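PDB 6EXS: peptide ABC transporter permease from Staphylococcus hominis, which probably imports peptides across the membrane as a proton-coupled POT-family transporter and binds a thioalcohol-conjugated dipeptide, a precursor of human axillary malodour. Local coordinates for residues R16-L21 against N134-L139; I80-T85 against A210-L215; E25-F30 against M189-V194. All blocks are in the same frame, centred on the assembly; numbering follows the deposited sequence.

Interaction 1 (R16-L21 against N134-L139); sequences RGLGVL and NIVGRL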
# COMPACT_ATOMS: atom_id res chain seq x y z
N ARG A 16 -21.22 -7.23 -14.93
CA ARG A 16 -20.95 -8.55 -14.29
C ARG A 16 -19.46 -8.81 -14.01
O ARG A 16 -19.13 -9.51 -13.05
CB ARG A 16 -21.55 -9.70 -15.09
CG ARG A 16 -22.08 -10.82 -14.20
CD ARG A 16 -22.67 -11.98 -14.97
NE ARG A 16 -23.75 -11.55 -15.86
CZ ARG A 16 -25.02 -11.41 -15.50
NH1 ARG A 16 -25.40 -11.71 -14.26
NH2 ARG A 16 -25.92 -10.99 -16.37
N GLY A 17 -18.61 -8.20 -14.83
CA GLY A 17 -17.16 -8.25 -14.71
C GLY A 17 -16.64 -7.65 -13.41
O GLY A 17 -15.56 -8.03 -12.97
N LEU A 18 -17.41 -6.71 -12.78
CA LEU A 18 -17.05 -6.14 -11.48
C LEU A 18 -17.13 -7.25 -10.41
O LEU A 18 -16.28 -7.30 -9.53
CB LEU A 18 -17.92 -4.92 -11.08
CG LEU A 18 -17.55 -4.25 -9.73
CD1 LEU A 18 -16.19 -3.54 -9.79
CD2 LEU A 18 -18.60 -3.28 -9.28
N GLY A 19 -18.12 -8.15 -10.55
CA GLY A 19 -18.31 -9.29 -9.67
C GLY A 19 -17.16 -10.27 -9.72
O GLY A 19 -16.66 -10.71 -8.68
N VAL A 20 -16.69 -10.56 -10.95
CA VAL A 20 -15.56 -11.45 -11.20
C VAL A 20 -14.31 -10.86 -10.54
O VAL A 20 -13.68 -11.56 -9.76
CB VAL A 20 -15.36 -11.74 -12.72
CG1 VAL A 20 -14.13 -12.62 -12.97
CG2 VAL A 20 -16.60 -12.40 -13.31
N LEU A 21 -14.04 -9.56 -10.78
CA LEU A 21 -12.85 -8.86 -10.26
C LEU A 21 -12.90 -8.55 -8.77
O LEU A 21 -11.83 -8.44 -8.14
CB LEU A 21 -12.51 -7.62 -11.09
CG LEU A 21 -12.21 -7.93 -12.57
CD1 LEU A 21 -11.92 -6.70 -13.34
CD2 LEU A 21 -11.09 -8.96 -12.75
N ASN A 134 -7.44 -0.65 -13.70
CA ASN A 134 -7.64 -0.15 -15.04
C ASN A 134 -8.80 -0.89 -15.73
O ASN A 134 -9.68 -0.24 -16.29
CB ASN A 134 -6.34 -0.31 -15.82
CG ASN A 134 -6.31 0.47 -17.09
OD1 ASN A 134 -6.97 0.12 -18.07
ND2 ASN A 134 -5.56 1.56 -17.10
N ILE A 135 -8.81 -2.25 -15.65
CA ILE A 135 -9.85 -3.11 -16.24
C ILE A 135 -11.23 -2.73 -15.69
O ILE A 135 -12.15 -2.53 -16.49
CB ILE A 135 -9.53 -4.63 -16.08
CG1 ILE A 135 -8.29 -5.02 -16.93
CG2 ILE A 135 -10.74 -5.51 -16.46
CD1 ILE A 135 -7.56 -6.31 -16.48
N VAL A 136 -11.34 -2.55 -14.36
CA VAL A 136 -12.55 -2.14 -13.62
C VAL A 136 -13.18 -0.87 -14.24
O VAL A 136 -14.36 -0.88 -14.59
CB VAL A 136 -12.28 -1.99 -12.10
CG1 VAL A 136 -13.43 -1.29 -11.39
CG2 VAL A 136 -11.99 -3.34 -11.46
N GLY A 137 -12.37 0.18 -14.41
CA GLY A 137 -12.81 1.44 -15.01
C GLY A 137 -13.17 1.35 -16.48
O GLY A 137 -14.05 2.08 -16.94
N ARG A 138 -12.51 0.43 -17.23
CA ARG A 138 -12.75 0.24 -18.67
C ARG A 138 -13.99 -0.65 -18.98
O ARG A 138 -14.34 -0.85 -20.15
CB ARG A 138 -11.48 -0.24 -19.40
CG ARG A 138 -10.41 0.86 -19.47
CD ARG A 138 -9.77 1.01 -20.84
NE ARG A 138 -8.31 0.97 -20.76
CZ ARG A 138 -7.52 2.04 -20.61
NH1 ARG A 138 -8.06 3.25 -20.52
NH2 ARG A 138 -6.21 1.90 -20.55
N LEU A 139 -14.69 -1.10 -17.92
CA LEU A 139 -15.93 -1.86 -17.98
C LEU A 139 -17.11 -0.91 -18.17
O LEU A 139 -18.20 -1.36 -18.55
CB LEU A 139 -16.17 -2.64 -16.67
CG LEU A 139 -15.25 -3.79 -16.27
CD1 LEU A 139 -15.72 -4.39 -14.98
CD2 LEU A 139 -15.19 -4.86 -17.34
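Leu21 reaches across from helix 16-44 to Ile135 and Val136, and its side chain can be followed outward atom by atom. CB already faces the other segment, with Val136 CG2 4.3 Å away. CG lies opposite the carbonyl carbon (chi1 -60°), and from it CD1 runs straight on, trans to CA. At the tip CD1 settles against Ile135 CG2 at 3.5 Å and also touches Val136 CG2 at 3.9 Å. The Leu21 and Ile135 side chains cross at roughly a right angle, whereas those of Leu21 and Val136 slide past each other in opposite directions.

One turn earlier Leu18 adds a second apolar touch, its CD1 resting 3.9 Å from Val136 CG1. The two valine methyls are therefore divided between two leucines. Leu139, just beyond the helical turns of 134-137, presses on main chain instead: its CD1 comes 3.6 Å from Leu18 N and 3.7 Å from Gly17 C, where glycine leaves room for the isobutyl group.

Phe154 of helix 147-174 touches both Leu18 and Val136, extending the apolar cluster. Such packing of aliphatic side chains on each other and on bare main chain, between the start of one transmembrane helix and the end of another, is characteristic of the helical bundles of the major facilitator fold.

Interaction 2 (I80-T85 against A210-L215); sequences IADRIT and APTNPL. Unlike the reference sequence in segment 210-215: Ala210 (reference Lys).
Asn213 O is held from two directions by one residue, Arg83. The guanidinium NE donates a nearly straight hydrogen bond to it (2.8 Å from Arg83 NE to Asn213 O, 171° at the hydrogen), with the oxygen in the guanidinium plane, and the CA-H of Arg83 points at the same atom. Bends at chi2 and chi3 curl the arginine back along the loop, so that NH2 can add a weak bond to Pro214 O. Leu215 covers one face of this planar group, its CD2 3.5 Å above the guanidinium plane and over the centre.

The helix answers with main-chain oxygens. Asn213 N bonds to Asp82 O at 2.9 Å, and Leu215 N reaches Arg83 O at 3.3 Å. Beside them the Pro211 ring packs on carbonyls of the wider pi-type turn at 81-85, with CB 3.3 Å from Asp82 O and CG near Ile84 O. A water bonded to Asp82 OD1 is linked weakly to Thr212 OG1.

Asp82 and Arg83 lie in a sequence resembling motif A of the major facilitator superfamily. One guanidinium serves two roles: NE fixes the loop at the neutral Asn213 O, while NH2 forms a salt bridge with Glu219, so Arg83 joins helix 74-106, the 210-215 loop and helix 217-243.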
# COMPACT_ATOMS: atom_id res chain seq x y z
N ILE A 80 4.39 -1.82 -18.82
CA ILE A 80 4.43 -3.17 -19.43
C ILE A 80 3.08 -3.47 -20.06
O ILE A 80 3.02 -3.79 -21.24
CB ILE A 80 4.88 -4.27 -18.41
CG1 ILE A 80 6.38 -4.14 -18.08
CG2 ILE A 80 4.52 -5.69 -18.92
CD1 ILE A 80 6.84 -4.87 -16.84
N ALA A 81 2.00 -3.30 -19.28
CA ALA A 81 0.63 -3.50 -19.75
C ALA A 81 0.30 -2.56 -20.91
O ALA A 81 -0.29 -3.01 -21.90
CB ALA A 81 -0.35 -3.26 -18.62
N ASP A 82 0.67 -1.27 -20.79
CA ASP A 82 0.37 -0.23 -21.77
C ASP A 82 1.12 -0.37 -23.07
O ASP A 82 0.60 0.06 -24.10
CB ASP A 82 0.62 1.16 -21.16
CG ASP A 82 0.01 2.28 -21.97
OD1 ASP A 82 -1.21 2.52 -21.83
OD2 ASP A 82 0.74 2.92 -22.75
N ARG A 83 2.34 -0.93 -23.04
CA ARG A 83 3.19 -1.01 -24.22
C ARG A 83 3.51 -2.42 -24.74
O ARG A 83 3.97 -2.54 -25.88
CB ARG A 83 4.50 -0.23 -23.98
CG ARG A 83 4.28 1.19 -23.44
CD ARG A 83 5.18 2.22 -24.06
NE ARG A 83 4.91 2.37 -25.49
CZ ARG A 83 5.63 3.12 -26.32
NH1 ARG A 83 6.66 3.81 -25.87
NH2 ARG A 83 5.33 3.16 -27.61
N ILE A 84 3.27 -3.49 -23.94
CA ILE A 84 3.65 -4.85 -24.32
C ILE A 84 2.52 -5.88 -24.28
O ILE A 84 2.22 -6.46 -25.32
CB ILE A 84 4.89 -5.33 -23.46
CG1 ILE A 84 6.11 -4.40 -23.66
CG2 ILE A 84 5.26 -6.81 -23.73
CD1 ILE A 84 7.20 -4.52 -22.59
N THR A 85 1.95 -6.19 -23.09
CA THR A 85 0.98 -7.28 -22.90
C THR A 85 -0.52 -6.94 -22.92
O THR A 85 -1.34 -7.82 -23.17
CB THR A 85 1.26 -7.99 -21.55
OG1 THR A 85 0.90 -7.12 -20.48
CG2 THR A 85 2.72 -8.44 -21.39
N ALA A 210 -5.08 -6.10 -25.46
CA ALA A 210 -3.95 -5.62 -26.26
C ALA A 210 -3.35 -4.34 -25.66
O ALA A 210 -4.09 -3.60 -25.00
CB ALA A 210 -4.42 -5.35 -27.70
N PRO A 211 -2.05 -4.02 -25.85
CA PRO A 211 -1.52 -2.76 -25.30
C PRO A 211 -2.04 -1.52 -26.05
O PRO A 211 -2.15 -1.56 -27.28
CB PRO A 211 -0.00 -2.92 -25.43
CG PRO A 211 0.19 -3.86 -26.57
CD PRO A 211 -1.01 -4.77 -26.60
N THR A 212 -2.37 -0.43 -25.31
CA THR A 212 -2.88 0.84 -25.86
C THR A 212 -1.85 1.50 -26.77
O THR A 212 -2.18 1.89 -27.89
CB THR A 212 -3.37 1.78 -24.74
OG1 THR A 212 -4.35 1.12 -23.94
CG2 THR A 212 -3.96 3.09 -25.28
N ASN A 213 -0.60 1.61 -26.29
CA ASN A 213 0.48 2.22 -27.05
C ASN A 213 1.58 1.17 -27.28
O ASN A 213 2.59 1.22 -26.58
CB ASN A 213 1.02 3.45 -26.30
CG ASN A 213 -0.03 4.50 -26.01
OD1 ASN A 213 -0.62 4.53 -24.93
ND2 ASN A 213 -0.30 5.36 -26.98
N PRO A 214 1.41 0.19 -28.22
CA PRO A 214 2.46 -0.83 -28.40
C PRO A 214 3.78 -0.28 -28.93
O PRO A 214 3.82 0.79 -29.53
CB PRO A 214 1.82 -1.84 -29.36
CG PRO A 214 0.77 -1.11 -30.06
CD PRO A 214 0.27 -0.04 -29.14
N LEU A 215 4.87 -1.01 -28.65
CA LEU A 215 6.22 -0.62 -29.04
C LEU A 215 6.54 -0.93 -30.50
O LEU A 215 6.11 -1.96 -31.03
CB LEU A 215 7.26 -1.31 -28.13
CG LEU A 215 7.20 -1.05 -26.62
CD1 LEU A 215 7.96 -2.10 -25.89
CD2 LEU A 215 7.79 0.30 -26.26
O HOH W 1 -3.11 0.87 -20.74

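Interaction 3 (E25-F30 against M189-V194); sequences EFWERF and MALGLV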
# COMPACT_ATOMS: atom_id res chain seq x y z
N GLU A 25 -9.93 -9.83 -6.56
CA GLU A 25 -9.25 -8.85 -5.69
C GLU A 25 -9.37 -9.23 -4.22
O GLU A 25 -8.37 -9.18 -3.50
CB GLU A 25 -9.76 -7.43 -5.95
CG GLU A 25 -9.03 -6.33 -5.18
CD GLU A 25 -7.63 -5.95 -5.64
OE1 GLU A 25 -7.12 -4.92 -5.13
OE2 GLU A 25 -7.06 -6.63 -6.52
N PHE A 26 -10.57 -9.65 -3.77
CA PHE A 26 -10.75 -10.08 -2.37
C PHE A 26 -9.69 -11.08 -1.92
O PHE A 26 -9.09 -10.87 -0.87
CB PHE A 26 -12.16 -10.67 -2.13
CG PHE A 26 -12.29 -11.30 -0.76
CD1 PHE A 26 -12.57 -10.51 0.36
CD2 PHE A 26 -12.09 -12.66 -0.57
CE1 PHE A 26 -12.65 -11.08 1.63
CE2 PHE A 26 -12.17 -13.23 0.71
CZ PHE A 26 -12.44 -12.43 1.80
N TRP A 27 -9.48 -12.16 -2.71
CA TRP A 27 -8.57 -13.27 -2.43
C TRP A 27 -7.10 -12.92 -2.55
O TRP A 27 -6.28 -13.49 -1.82
CB TRP A 27 -8.94 -14.50 -3.26
CG TRP A 27 -10.19 -15.17 -2.74
CD1 TRP A 27 -11.41 -15.19 -3.35
CD2 TRP A 27 -10.37 -15.78 -1.46
NE1 TRP A 27 -12.33 -15.81 -2.55
CE2 TRP A 27 -11.72 -16.19 -1.38
CE3 TRP A 27 -9.51 -16.07 -0.38
CZ2 TRP A 27 -12.24 -16.86 -0.26
CZ3 TRP A 27 -10.03 -16.73 0.73
CH2 TRP A 27 -11.37 -17.12 0.78
N GLU A 28 -6.75 -11.95 -3.42
CA GLU A 28 -5.37 -11.47 -3.53
C GLU A 28 -5.06 -10.58 -2.33
O GLU A 28 -3.96 -10.67 -1.78
CB GLU A 28 -5.14 -10.73 -4.86
CG GLU A 28 -3.67 -10.42 -5.13
CD GLU A 28 -3.13 -9.16 -4.48
OE1 GLU A 28 -1.98 -9.19 -3.98
OE2 GLU A 28 -3.86 -8.15 -4.45
N ARG A 29 -6.01 -9.71 -1.94
CA ARG A 29 -5.84 -8.82 -0.79
C ARG A 29 -5.88 -9.60 0.55
O ARG A 29 -5.12 -9.27 1.46
CB ARG A 29 -6.82 -7.65 -0.83
CG ARG A 29 -6.65 -6.72 -2.04
CD ARG A 29 -5.47 -5.76 -1.92
NE ARG A 29 -4.23 -6.42 -2.31
CZ ARG A 29 -3.01 -5.95 -2.10
NH1 ARG A 29 -2.83 -4.77 -1.50
NH2 ARG A 29 -1.94 -6.63 -2.50
N PHE A 30 -6.76 -10.64 0.64
CA PHE A 30 -6.88 -11.56 1.78
C PHE A 30 -5.51 -12.22 2.01
O PHE A 30 -4.95 -12.15 3.11
CB PHE A 30 -7.93 -12.64 1.48
CG PHE A 30 -8.05 -13.74 2.52
CD1 PHE A 30 -7.23 -14.87 2.46
CD2 PHE A 30 -8.99 -13.67 3.53
CE1 PHE A 30 -7.31 -15.87 3.44
CE2 PHE A 30 -9.09 -14.68 4.50
CZ PHE A 30 -8.24 -15.77 4.45
N MET A 189 -5.18 -17.45 -2.61
CA MET A 189 -4.76 -16.77 -3.83
C MET A 189 -5.05 -17.65 -5.06
O MET A 189 -5.44 -17.12 -6.10
CB MET A 189 -3.28 -16.37 -3.72
CG MET A 189 -2.74 -15.58 -4.89
SD MET A 189 -3.68 -14.12 -5.36
CE MET A 189 -3.07 -13.87 -6.94
N ALA A 190 -4.93 -18.99 -4.94
CA ALA A 190 -5.25 -19.92 -6.04
C ALA A 190 -6.76 -19.85 -6.39
O ALA A 190 -7.10 -19.90 -7.57
CB ALA A 190 -4.85 -21.35 -5.68
N LEU A 191 -7.64 -19.67 -5.37
CA LEU A 191 -9.10 -19.54 -5.54
C LEU A 191 -9.44 -18.32 -6.38
O LEU A 191 -10.30 -18.41 -7.25
CB LEU A 191 -9.84 -19.49 -4.19
CG LEU A 191 -9.88 -20.77 -3.35
CD1 LEU A 191 -10.84 -20.61 -2.18
CD2 LEU A 191 -10.28 -22.00 -4.20
N GLY A 192 -8.73 -17.22 -6.11
CA GLY A 192 -8.85 -15.97 -6.86
C GLY A 192 -8.48 -16.19 -8.31
O GLY A 192 -9.25 -15.81 -9.20
N LEU A 193 -7.33 -16.87 -8.55
CA LEU A 193 -6.84 -17.21 -9.90
C LEU A 193 -7.82 -18.12 -10.67
O LEU A 193 -8.12 -17.85 -11.83
CB LEU A 193 -5.42 -17.83 -9.86
CG LEU A 193 -4.77 -18.12 -11.22
CD1 LEU A 193 -4.24 -16.86 -11.87
CD2 LEU A 193 -3.66 -19.14 -11.10
N VAL A 194 -8.32 -19.19 -10.01
CA VAL A 194 -9.28 -20.15 -10.57
C VAL A 194 -10.55 -19.43 -11.09
O VAL A 194 -11.00 -19.71 -12.20
CB VAL A 194 -9.57 -21.29 -9.54
CG1 VAL A 194 -10.82 -22.08 -9.91
CG2 VAL A 194 -8.37 -22.22 -9.41
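The ExxER signature of peptide transporters of the POT family, here Glu25 to Arg29 with Phe30 following, lies on helix 16-44, and one side of that helix packs on helix 178-204 within the N-terminal bundle of the major facilitator fold. In the family the motif is associated with proton coupling, and the Glu28 side chain lies about 9 Å from the bound conjugated peptide. The two short segments run almost antiparallel, at 160°, and their axes approach to 7.8 Å.

The close approach is consistent with Gly192 offering bare backbone there: Trp27 CB stands 3.9 Å from Gly192 CA. With Trp27 CG anti to its carbonyl carbon, the indole turns toward Leu191, whose CD1 lies over one face, 4.4 Å from Trp27 CZ2. The opposite face is taken by Phe26, whose CE2 sits 3.6 Å above the ring plane of Trp27, over its centre. The tryptophan is therefore sandwiched between a leucine methyl from helix 178-204 and a phenylalanine from its own helix.

A turn away, Met189 makes its contact by bending. Its CB starts off away from helix 16-44, but with CG trans to the backbone N and a turn at chi2 of 52° the chain doubles back, bringing SD 3.6 Å from Glu28 CA. Methionine and glutamate then lie side by side, pointing the same way, and the sulfur and the CE methyl both border Glu28 CG. The thioether thus packs on the aliphatic part of Glu28 and leaves its carboxylate to other partners.

Lys129 brings a second positive charge close to Arg29. Arg29 grips the Glu28 carboxylate side-on with two nitrogens: NH2 meets the syn lone pair of OE1 at 3.0 Å, while NE reaches OE2 at 2.8 Å from 32° outside the carboxylate plane.

The three contacts interlock along the chain: the first partners come in the order 16-21, 25-30 and 80-85, the second as 134-139, 189-194 and 210-215, so every pair of contacts crosses. Interactions 1 and 3 share helix 16-44, their centres about 15 Å apart, and tie it to helices 110-137 and 178-204 respectively. Interaction 2 lies nearer the surface, its centre about 19 Å from that of interaction 1 and 25 Å from that of interaction 3; Arg138 and Thr212 bring interactions 1 and 2 into contact. Together they illustrate how helices distant in sequence are bound into one bundle, with polar loop bonding at its margin and apolar packing further in.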